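Long-range contacts in D-alanine--D-alanine ligase (Acinetobacter baumannii ACICU, PDB 5D8D), which catalyses the ATP-dependent joining of two D-alanine molecules into the dipeptide D-alanyl-D-alanine for peptidoglycan synthesis: residues Asp111-Pro116 with Phe264-Val269; Glu183-Phe188 with Trp251-Ala256; Asn190-Pro195 with Leu238-Phe243. One frame throughout, in Å; residues are numbered along the deposited sequence.

Interaction 1: residues Asp111-Pro116 with Phe264-Val269; sequences DLPTAP and FWLLEV
The indole of W265 and the backbone of T114 meet at the ring edge: T114 CA lies in the indole plane there, while T114 O, 3.6 Å from W265 CZ3, and P113 CB, 4.0 Å from W265 CE3, approach obliquely. The side chain leaves its strand with CG anti to the carbonyl carbon (chi1 -64°), which carries the benzo half of the indole back to the loop; at the other end, NE1 donates to D259. L266 N donates to P113 O at 3.2 Å with a fairly straight N-H...O angle of 162°. T114 OG1 gives its proton to L266 O at 3.0 Å and is also bonded by K104, so two partners grip a buried hydroxyl. L266 packs its CD1 branch against L112 CB at 4.0 Å, and P113 CG comes to 3.6 Å from F264 O. In the ATP-grasp fold of this ligase, the contact ties the loop between helix 100-108 and strand 117-120 to edge strand 264-270, which carries a classic beta bulge at L267 and E268, the latter a predicted magnesium ligand.

Interaction 2: residues Glu183-Phe188 with Trp251-Ala256; sequences EFTISF and WGRIDA
E183-F188 and G252-A256 run as neighbouring antiparallel strands, their directions 158° apart and their axes 4.5 Å from each other at closest. F184 with A256 and I186 with I254 form hydrogen-bonded pairs, each closed by two bonds; F184 N to A256 O, at 2.7 Å, is nearly straight. T185-D255 and S187-R253 are the non-hydrogen-bonded pairs between and beyond them. Toward F188 and G252 the pairing slackens, for both of its bonds are weak, and G252 has a positive phi with psi near 180°, where a side chain would crowd the carbonyl oxygen of the residue before.

The polar face is organised round T185. Its hydroxyl, placed anti to the backbone N (chi1 -158°), accepts a bond from R253 NE at 2.7 Å and donates to D255 OD1 at 2.6 Å, meeting that oxygen nearly along its C-O axis. T185 OG1 lies in the guanidinium plane, at its edge. A bend at chi3 turns the arginine back along its own strand, where R253 NH2 makes a salt bridge with D255 OD1 at 2.8 Å, though its hydrogen bond is weak and bent. Together with the bond from T185, this probably limits the turning of the carboxylate. E183 OE2 comes within 4.0 Å of D255 OD2, their carboxylate planes 65° apart.

On the opposite face F188 CE1 touches I254 CG1 at 3.6 Å, and I186 CD1 approaches A256 CB. Helix 229-245 covers this apolar side: I186 and I254 rest on C239, and F188 stacks with F243.

E183, F184 and T185 belong to the predicted ATP-binding region, and D255 is a predicted magnesium ligand beside E268. The arrangement is that of the central antiparallel sheet of an ATP-grasp domain; the face bearing T185, R253 and D255 is consistent with the predicted nucleotide and metal site.

Interaction 3: residues Asn190-Pro195 with Leu238-Phe243; sequences NGQPLP and LCLRAF
L240 and Q192 approach each other obliquely, the leucine reaching out from its helix and the glutamine folding back toward it. The two methyls of L240 divide the work: CD1 comes to 3.5 Å from G191 O, while CD2 lies 4.0 Å from Q192 NE2. The leucine can reach both because CG stands anti to the backbone N (chi1 179°), sending the fork out from the helix. Q192 starts by pointing away from the helix at its CB, but a bend at chi2 (-64°) swings the amide round until its nitrogen lies beside the methyl. This is packing of a polar group on an apolar one, and no hydrogen bond crosses between the segments.

P193 faces the helix directly and brings P193 CG to 4.3 Å from L240 CB, at the root of the same leucine. The contact thus belongs to the helix-on-sheet packing of the ATP-grasp domain: helix 229-245 lies against one face of the antiparallel sheet, and here it meets the start of the edge strand 192-198 and the turn leading into it. G191, which takes a positive phi of 68° in that turn, is further tied by a backbone hydrogen bond with G250.

One helical turn on from L240, F243 also faces the strand. Its CD2 lies 4.3 Å from G191 O, which approaches the ring obliquely. F188 of the neighbouring strand touches P193 and L240, filling in between the edge strand and the helix.

Overall arrangement
All three contacts lie in one ATP-grasp region and reach one antiparallel sheet, ordered 192-198, 181-189, 252-259, 264-270. Interaction 2 joins the two inner strands, while interactions 1 and 3 involve the outer ones. The centre of interaction 2 is about 8 Å from that of interaction 3 and about 12 Å from that of interaction 1; the centres of 1 and 3 are about 14 Å apart. Along the chain they nest, 3 within 2 and 2 within 1. Helix 229-245 spans them: R241 and A242 meet L112 and L266, while C239 and L240 meet I186 and F188. D255 and E268, predicted metal ligands from interactions 2 and 1, are thus set on adjacent strands.

Interaction 1: residues Asp111-Pro116 with Phe264-Val269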
# COMPACT_ATOMS: atom_id res chain seq x y z
N ASP A 111 -7.54 -3.95 -16.40
CA ASP A 111 -7.89 -4.76 -17.57
C ASP A 111 -6.82 -5.82 -17.92
O ASP A 111 -6.59 -6.13 -19.09
CB ASP A 111 -8.25 -3.85 -18.77
CG ASP A 111 -9.63 -4.16 -19.33
OD1 ASP A 111 -9.85 -5.33 -19.73
OD2 ASP A 111 -10.49 -3.23 -19.35
N LEU A 112 -6.22 -6.39 -16.88
CA LEU A 112 -5.11 -7.33 -16.98
C LEU A 112 -5.66 -8.65 -16.44
O LEU A 112 -6.36 -8.65 -15.41
CB LEU A 112 -3.90 -6.84 -16.16
CG LEU A 112 -2.74 -6.08 -16.83
CD1 LEU A 112 -3.12 -5.32 -18.09
CD2 LEU A 112 -2.08 -5.13 -15.86
N PRO A 113 -5.35 -9.77 -17.10
CA PRO A 113 -5.95 -11.04 -16.68
C PRO A 113 -5.33 -11.66 -15.43
O PRO A 113 -4.12 -11.68 -15.28
CB PRO A 113 -5.69 -11.94 -17.88
CG PRO A 113 -4.38 -11.44 -18.41
CD PRO A 113 -4.35 -9.96 -18.16
N THR A 114 -6.18 -12.18 -14.57
CA THR A 114 -5.77 -12.82 -13.35
C THR A 114 -6.91 -13.74 -12.93
O THR A 114 -8.05 -13.51 -13.32
CB THR A 114 -5.44 -11.77 -12.27
OG1 THR A 114 -4.91 -12.41 -11.12
CG2 THR A 114 -6.65 -10.97 -11.85
N ALA A 115 -6.62 -14.80 -12.18
CA ALA A 115 -7.65 -15.79 -11.90
C ALA A 115 -8.69 -15.28 -10.90
O ALA A 115 -8.34 -14.61 -9.92
CB ALA A 115 -7.03 -17.10 -11.40
N PRO A 116 -9.98 -15.60 -11.14
CA PRO A 116 -10.98 -15.33 -10.09
C PRO A 116 -10.53 -15.89 -8.74
O PRO A 116 -9.77 -16.90 -8.68
CB PRO A 116 -12.23 -16.05 -10.59
CG PRO A 116 -12.07 -16.11 -12.08
CD PRO A 116 -10.59 -16.20 -12.34
N PHE A 264 -2.33 -16.38 -20.83
CA PHE A 264 -1.55 -16.06 -19.68
C PHE A 264 -2.45 -15.59 -18.54
O PHE A 264 -3.44 -14.93 -18.76
CB PHE A 264 -0.51 -15.04 -20.06
CG PHE A 264 0.38 -15.50 -21.18
CD1 PHE A 264 1.07 -16.72 -21.09
CD2 PHE A 264 0.56 -14.71 -22.30
CE1 PHE A 264 1.89 -17.14 -22.12
CE2 PHE A 264 1.38 -15.14 -23.34
CZ PHE A 264 2.04 -16.35 -23.25
N TRP A 265 -2.07 -15.96 -17.33
CA TRP A 265 -2.74 -15.52 -16.13
C TRP A 265 -1.71 -15.03 -15.09
O TRP A 265 -0.87 -15.80 -14.66
CB TRP A 265 -3.53 -16.67 -15.58
CG TRP A 265 -4.63 -17.12 -16.50
CD1 TRP A 265 -4.59 -18.17 -17.33
CD2 TRP A 265 -5.93 -16.52 -16.67
NE1 TRP A 265 -5.77 -18.29 -18.01
CE2 TRP A 265 -6.61 -17.29 -17.62
CE3 TRP A 265 -6.58 -15.42 -16.09
CZ2 TRP A 265 -7.92 -16.98 -18.04
CZ3 TRP A 265 -7.89 -15.12 -16.50
CH2 TRP A 265 -8.54 -15.90 -17.47
N LEU A 266 -1.80 -13.76 -14.69
CA LEU A 266 -0.91 -13.18 -13.70
C LEU A 266 -1.16 -13.69 -12.29
O LEU A 266 -2.30 -13.73 -11.83
CB LEU A 266 -1.04 -11.68 -13.70
CG LEU A 266 -0.64 -10.97 -14.98
CD1 LEU A 266 -1.28 -9.59 -14.94
CD2 LEU A 266 0.85 -10.82 -15.12
N LEU A 267 -0.07 -14.04 -11.59
CA LEU A 267 -0.15 -14.69 -10.28
C LEU A 267 0.20 -13.74 -9.12
O LEU A 267 -0.60 -13.58 -8.19
CB LEU A 267 0.73 -15.94 -10.24
CG LEU A 267 0.10 -17.33 -10.38
CD1 LEU A 267 -1.21 -17.38 -11.14
CD2 LEU A 267 1.10 -18.32 -10.97
N GLU A 268 1.36 -13.12 -9.17
CA GLU A 268 1.80 -12.26 -8.08
C GLU A 268 3.04 -11.51 -8.46
O GLU A 268 3.63 -11.78 -9.50
CB GLU A 268 2.04 -13.05 -6.78
CG GLU A 268 3.25 -13.93 -6.76
CD GLU A 268 3.58 -14.44 -5.36
OE1 GLU A 268 2.69 -15.08 -4.75
OE2 GLU A 268 4.74 -14.21 -4.92
N VAL A 269 3.41 -10.58 -7.60
CA VAL A 269 4.57 -9.72 -7.81
C VAL A 269 5.48 -9.89 -6.61
O VAL A 269 4.99 -10.17 -5.48
CB VAL A 269 4.20 -8.22 -7.99
CG1 VAL A 269 3.59 -7.61 -6.72
CG2 VAL A 269 5.40 -7.41 -8.38

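Interaction 2: residues Glu183-Phe188 with Trp251-Ala256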
# COMPACT_ATOMS: atom_id res chain seq x y z
N GLU A 183 4.01 -22.65 -14.89
CA GLU A 183 4.26 -21.41 -14.17
C GLU A 183 5.60 -20.83 -14.57
O GLU A 183 6.57 -21.56 -14.68
CB GLU A 183 4.24 -21.67 -12.68
CG GLU A 183 4.07 -20.39 -11.88
CD GLU A 183 4.04 -20.63 -10.39
OE1 GLU A 183 3.63 -21.75 -10.00
OE2 GLU A 183 4.40 -19.68 -9.62
N PHE A 184 5.62 -19.52 -14.80
CA PHE A 184 6.80 -18.79 -15.22
C PHE A 184 7.12 -17.62 -14.30
O PHE A 184 6.23 -17.13 -13.65
CB PHE A 184 6.58 -18.26 -16.63
CG PHE A 184 6.27 -19.33 -17.61
CD1 PHE A 184 4.97 -19.80 -17.76
CD2 PHE A 184 7.29 -19.94 -18.33
CE1 PHE A 184 4.67 -20.82 -18.65
CE2 PHE A 184 7.00 -20.95 -19.24
CZ PHE A 184 5.70 -21.40 -19.40
N THR A 185 8.40 -17.21 -14.22
CA THR A 185 8.76 -15.96 -13.56
C THR A 185 9.44 -15.06 -14.55
O THR A 185 10.22 -15.47 -15.39
CB THR A 185 9.57 -16.15 -12.26
OG1 THR A 185 9.45 -14.98 -11.43
CG2 THR A 185 10.99 -16.37 -12.49
N ILE A 186 9.08 -13.79 -14.48
CA ILE A 186 9.64 -12.78 -15.38
C ILE A 186 10.30 -11.77 -14.48
O ILE A 186 9.64 -11.12 -13.73
CB ILE A 186 8.52 -12.17 -16.21
CG1 ILE A 186 7.94 -13.28 -17.07
CG2 ILE A 186 9.07 -11.03 -17.07
CD1 ILE A 186 6.84 -14.08 -16.43
N SER A 187 11.62 -11.69 -14.56
CA SER A 187 12.40 -10.83 -13.70
C SER A 187 12.51 -9.46 -14.31
O SER A 187 12.34 -9.30 -15.50
CB SER A 187 13.80 -11.41 -13.50
OG SER A 187 13.74 -12.68 -12.88
N PHE A 188 12.82 -8.46 -13.49
CA PHE A 188 12.90 -7.09 -14.00
C PHE A 188 14.21 -6.47 -13.61
O PHE A 188 14.70 -6.72 -12.53
CB PHE A 188 11.68 -6.25 -13.51
CG PHE A 188 10.43 -6.48 -14.32
CD1 PHE A 188 9.63 -7.58 -14.07
CD2 PHE A 188 10.10 -5.64 -15.38
CE1 PHE A 188 8.52 -7.86 -14.83
CE2 PHE A 188 8.97 -5.90 -16.15
CZ PHE A 188 8.17 -7.00 -15.86
N TRP A 251 13.51 -3.29 -10.15
CA TRP A 251 13.74 -4.67 -10.32
C TRP A 251 12.73 -5.42 -9.50
O TRP A 251 12.03 -4.84 -8.75
CB TRP A 251 15.18 -4.97 -9.91
CG TRP A 251 15.42 -4.98 -8.45
CD1 TRP A 251 15.29 -3.95 -7.58
CD2 TRP A 251 15.87 -6.10 -7.67
NE1 TRP A 251 15.63 -4.35 -6.31
CE2 TRP A 251 15.98 -5.67 -6.35
CE3 TRP A 251 16.19 -7.43 -7.99
CZ2 TRP A 251 16.40 -6.53 -5.32
CZ3 TRP A 251 16.60 -8.29 -6.96
CH2 TRP A 251 16.71 -7.83 -5.65
N GLY A 252 12.67 -6.73 -9.69
CA GLY A 252 11.60 -7.55 -9.14
C GLY A 252 11.20 -8.67 -10.10
O GLY A 252 11.76 -8.82 -11.19
N ARG A 253 10.22 -9.45 -9.69
CA ARG A 253 9.72 -10.57 -10.46
C ARG A 253 8.21 -10.50 -10.50
O ARG A 253 7.58 -10.12 -9.49
CB ARG A 253 10.10 -11.87 -9.80
CG ARG A 253 11.57 -12.24 -9.84
CD ARG A 253 11.87 -13.47 -8.97
NE ARG A 253 10.84 -14.48 -9.17
CZ ARG A 253 10.41 -15.36 -8.27
NH1 ARG A 253 10.96 -15.43 -7.05
NH2 ARG A 253 9.43 -16.21 -8.61
N ILE A 254 7.63 -10.86 -11.65
CA ILE A 254 6.23 -11.18 -11.75
C ILE A 254 6.12 -12.66 -12.02
O ILE A 254 6.80 -13.17 -12.92
CB ILE A 254 5.60 -10.47 -12.95
CG1 ILE A 254 5.76 -8.94 -12.81
CG2 ILE A 254 4.14 -10.90 -13.11
CD1 ILE A 254 4.73 -8.26 -11.96
N ASP A 255 5.25 -13.35 -11.30
CA ASP A 255 4.95 -14.75 -11.63
C ASP A 255 3.66 -14.86 -12.43
O ASP A 255 2.69 -14.11 -12.21
CB ASP A 255 4.81 -15.57 -10.38
CG ASP A 255 6.13 -15.73 -9.63
OD1 ASP A 255 7.24 -15.39 -10.15
OD2 ASP A 255 6.04 -16.22 -8.48
N ALA A 256 3.65 -15.80 -13.36
CA ALA A 256 2.49 -15.97 -14.23
C ALA A 256 2.30 -17.44 -14.60
O ALA A 256 3.21 -18.26 -14.44
CB ALA A 256 2.63 -15.10 -15.46

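Interaction 3: residues Asn190-Pro195 with Leu238-Phe243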
# COMPACT_ATOMS: atom_id res chain seq x y z
N ASN A 190 16.25 -2.54 -14.41
CA ASN A 190 16.03 -1.16 -14.87
C ASN A 190 14.64 -0.94 -15.48
O ASN A 190 14.46 -0.48 -16.61
CB ASN A 190 17.18 -0.73 -15.75
CG ASN A 190 18.53 -0.82 -15.02
OD1 ASN A 190 18.60 -0.74 -13.77
ND2 ASN A 190 19.60 -1.00 -15.78
N GLY A 191 13.65 -1.35 -14.69
CA GLY A 191 12.26 -1.29 -15.07
C GLY A 191 11.80 -2.20 -16.17
O GLY A 191 10.61 -2.21 -16.45
N GLN A 192 12.68 -3.00 -16.79
CA GLN A 192 12.32 -3.79 -18.01
C GLN A 192 12.41 -5.31 -17.82
O GLN A 192 13.14 -5.77 -16.96
CB GLN A 192 13.20 -3.38 -19.18
CG GLN A 192 13.08 -1.90 -19.53
CD GLN A 192 11.67 -1.50 -20.00
OE1 GLN A 192 11.07 -0.57 -19.45
NE2 GLN A 192 11.14 -2.20 -21.03
N PRO A 193 11.68 -6.08 -18.65
CA PRO A 193 11.66 -7.56 -18.49
C PRO A 193 12.93 -8.25 -18.98
O PRO A 193 13.49 -7.89 -20.00
CB PRO A 193 10.49 -8.00 -19.37
CG PRO A 193 9.85 -6.72 -19.88
CD PRO A 193 10.88 -5.66 -19.80
N LEU A 194 13.36 -9.24 -18.22
CA LEU A 194 14.49 -10.06 -18.55
C LEU A 194 13.91 -11.39 -19.08
O LEU A 194 12.72 -11.65 -18.91
CB LEU A 194 15.37 -10.26 -17.29
CG LEU A 194 16.16 -9.03 -16.81
CD1 LEU A 194 16.77 -9.27 -15.42
CD2 LEU A 194 17.23 -8.67 -17.81
N PRO A 195 14.75 -12.24 -19.70
CA PRO A 195 14.31 -13.55 -20.23
C PRO A 195 13.50 -14.34 -19.24
O PRO A 195 13.84 -14.33 -18.05
CB PRO A 195 15.63 -14.27 -20.50
CG PRO A 195 16.58 -13.19 -20.81
CD PRO A 195 16.19 -12.05 -19.91
N LEU A 238 3.04 -8.25 -21.29
CA LEU A 238 1.97 -8.36 -20.33
C LEU A 238 2.46 -8.08 -18.90
O LEU A 238 1.84 -7.33 -18.15
CB LEU A 238 1.36 -9.76 -20.42
CG LEU A 238 0.23 -10.03 -19.44
CD1 LEU A 238 -0.96 -9.17 -19.85
CD2 LEU A 238 -0.13 -11.52 -19.40
N CYS A 239 3.59 -8.71 -18.55
CA CYS A 239 4.19 -8.56 -17.23
C CYS A 239 4.74 -7.16 -17.03
O CYS A 239 4.73 -6.66 -15.92
CB CYS A 239 5.28 -9.62 -17.00
SG CYS A 239 4.58 -11.28 -16.88
N LEU A 240 5.24 -6.52 -18.08
CA LEU A 240 5.66 -5.13 -17.95
C LEU A 240 4.51 -4.30 -17.48
O LEU A 240 4.67 -3.51 -16.58
CB LEU A 240 6.17 -4.59 -19.28
CG LEU A 240 6.63 -3.14 -19.32
CD1 LEU A 240 7.68 -2.85 -18.28
CD2 LEU A 240 7.16 -2.86 -20.70
N ARG A 241 3.34 -4.51 -18.07
CA ARG A 241 2.14 -3.75 -17.71
C ARG A 241 1.66 -4.08 -16.31
O ARG A 241 1.19 -3.21 -15.58
CB ARG A 241 1.01 -4.01 -18.70
CG ARG A 241 1.32 -3.56 -20.11
CD ARG A 241 0.05 -3.18 -20.83
NE ARG A 241 -0.79 -4.34 -21.10
CZ ARG A 241 -2.12 -4.31 -21.29
NH1 ARG A 241 -2.82 -3.18 -21.20
NH2 ARG A 241 -2.77 -5.45 -21.56
N ALA A 242 1.77 -5.33 -15.92
CA ALA A 242 1.44 -5.73 -14.55
C ALA A 242 2.39 -5.06 -13.56
O ALA A 242 1.98 -4.71 -12.44
CB ALA A 242 1.50 -7.25 -14.41
N PHE A 243 3.64 -4.90 -13.98
CA PHE A 243 4.69 -4.36 -13.12
C PHE A 243 4.40 -2.87 -12.93
O PHE A 243 4.39 -2.38 -11.79
CB PHE A 243 6.06 -4.62 -13.78
CG PHE A 243 7.26 -4.32 -12.91
CD1 PHE A 243 7.68 -5.22 -11.95
CD2 PHE A 243 8.02 -3.16 -13.11
CE1 PHE A 243 8.83 -4.98 -11.19
CE2 PHE A 243 9.16 -2.89 -12.34
CZ PHE A 243 9.57 -3.82 -11.38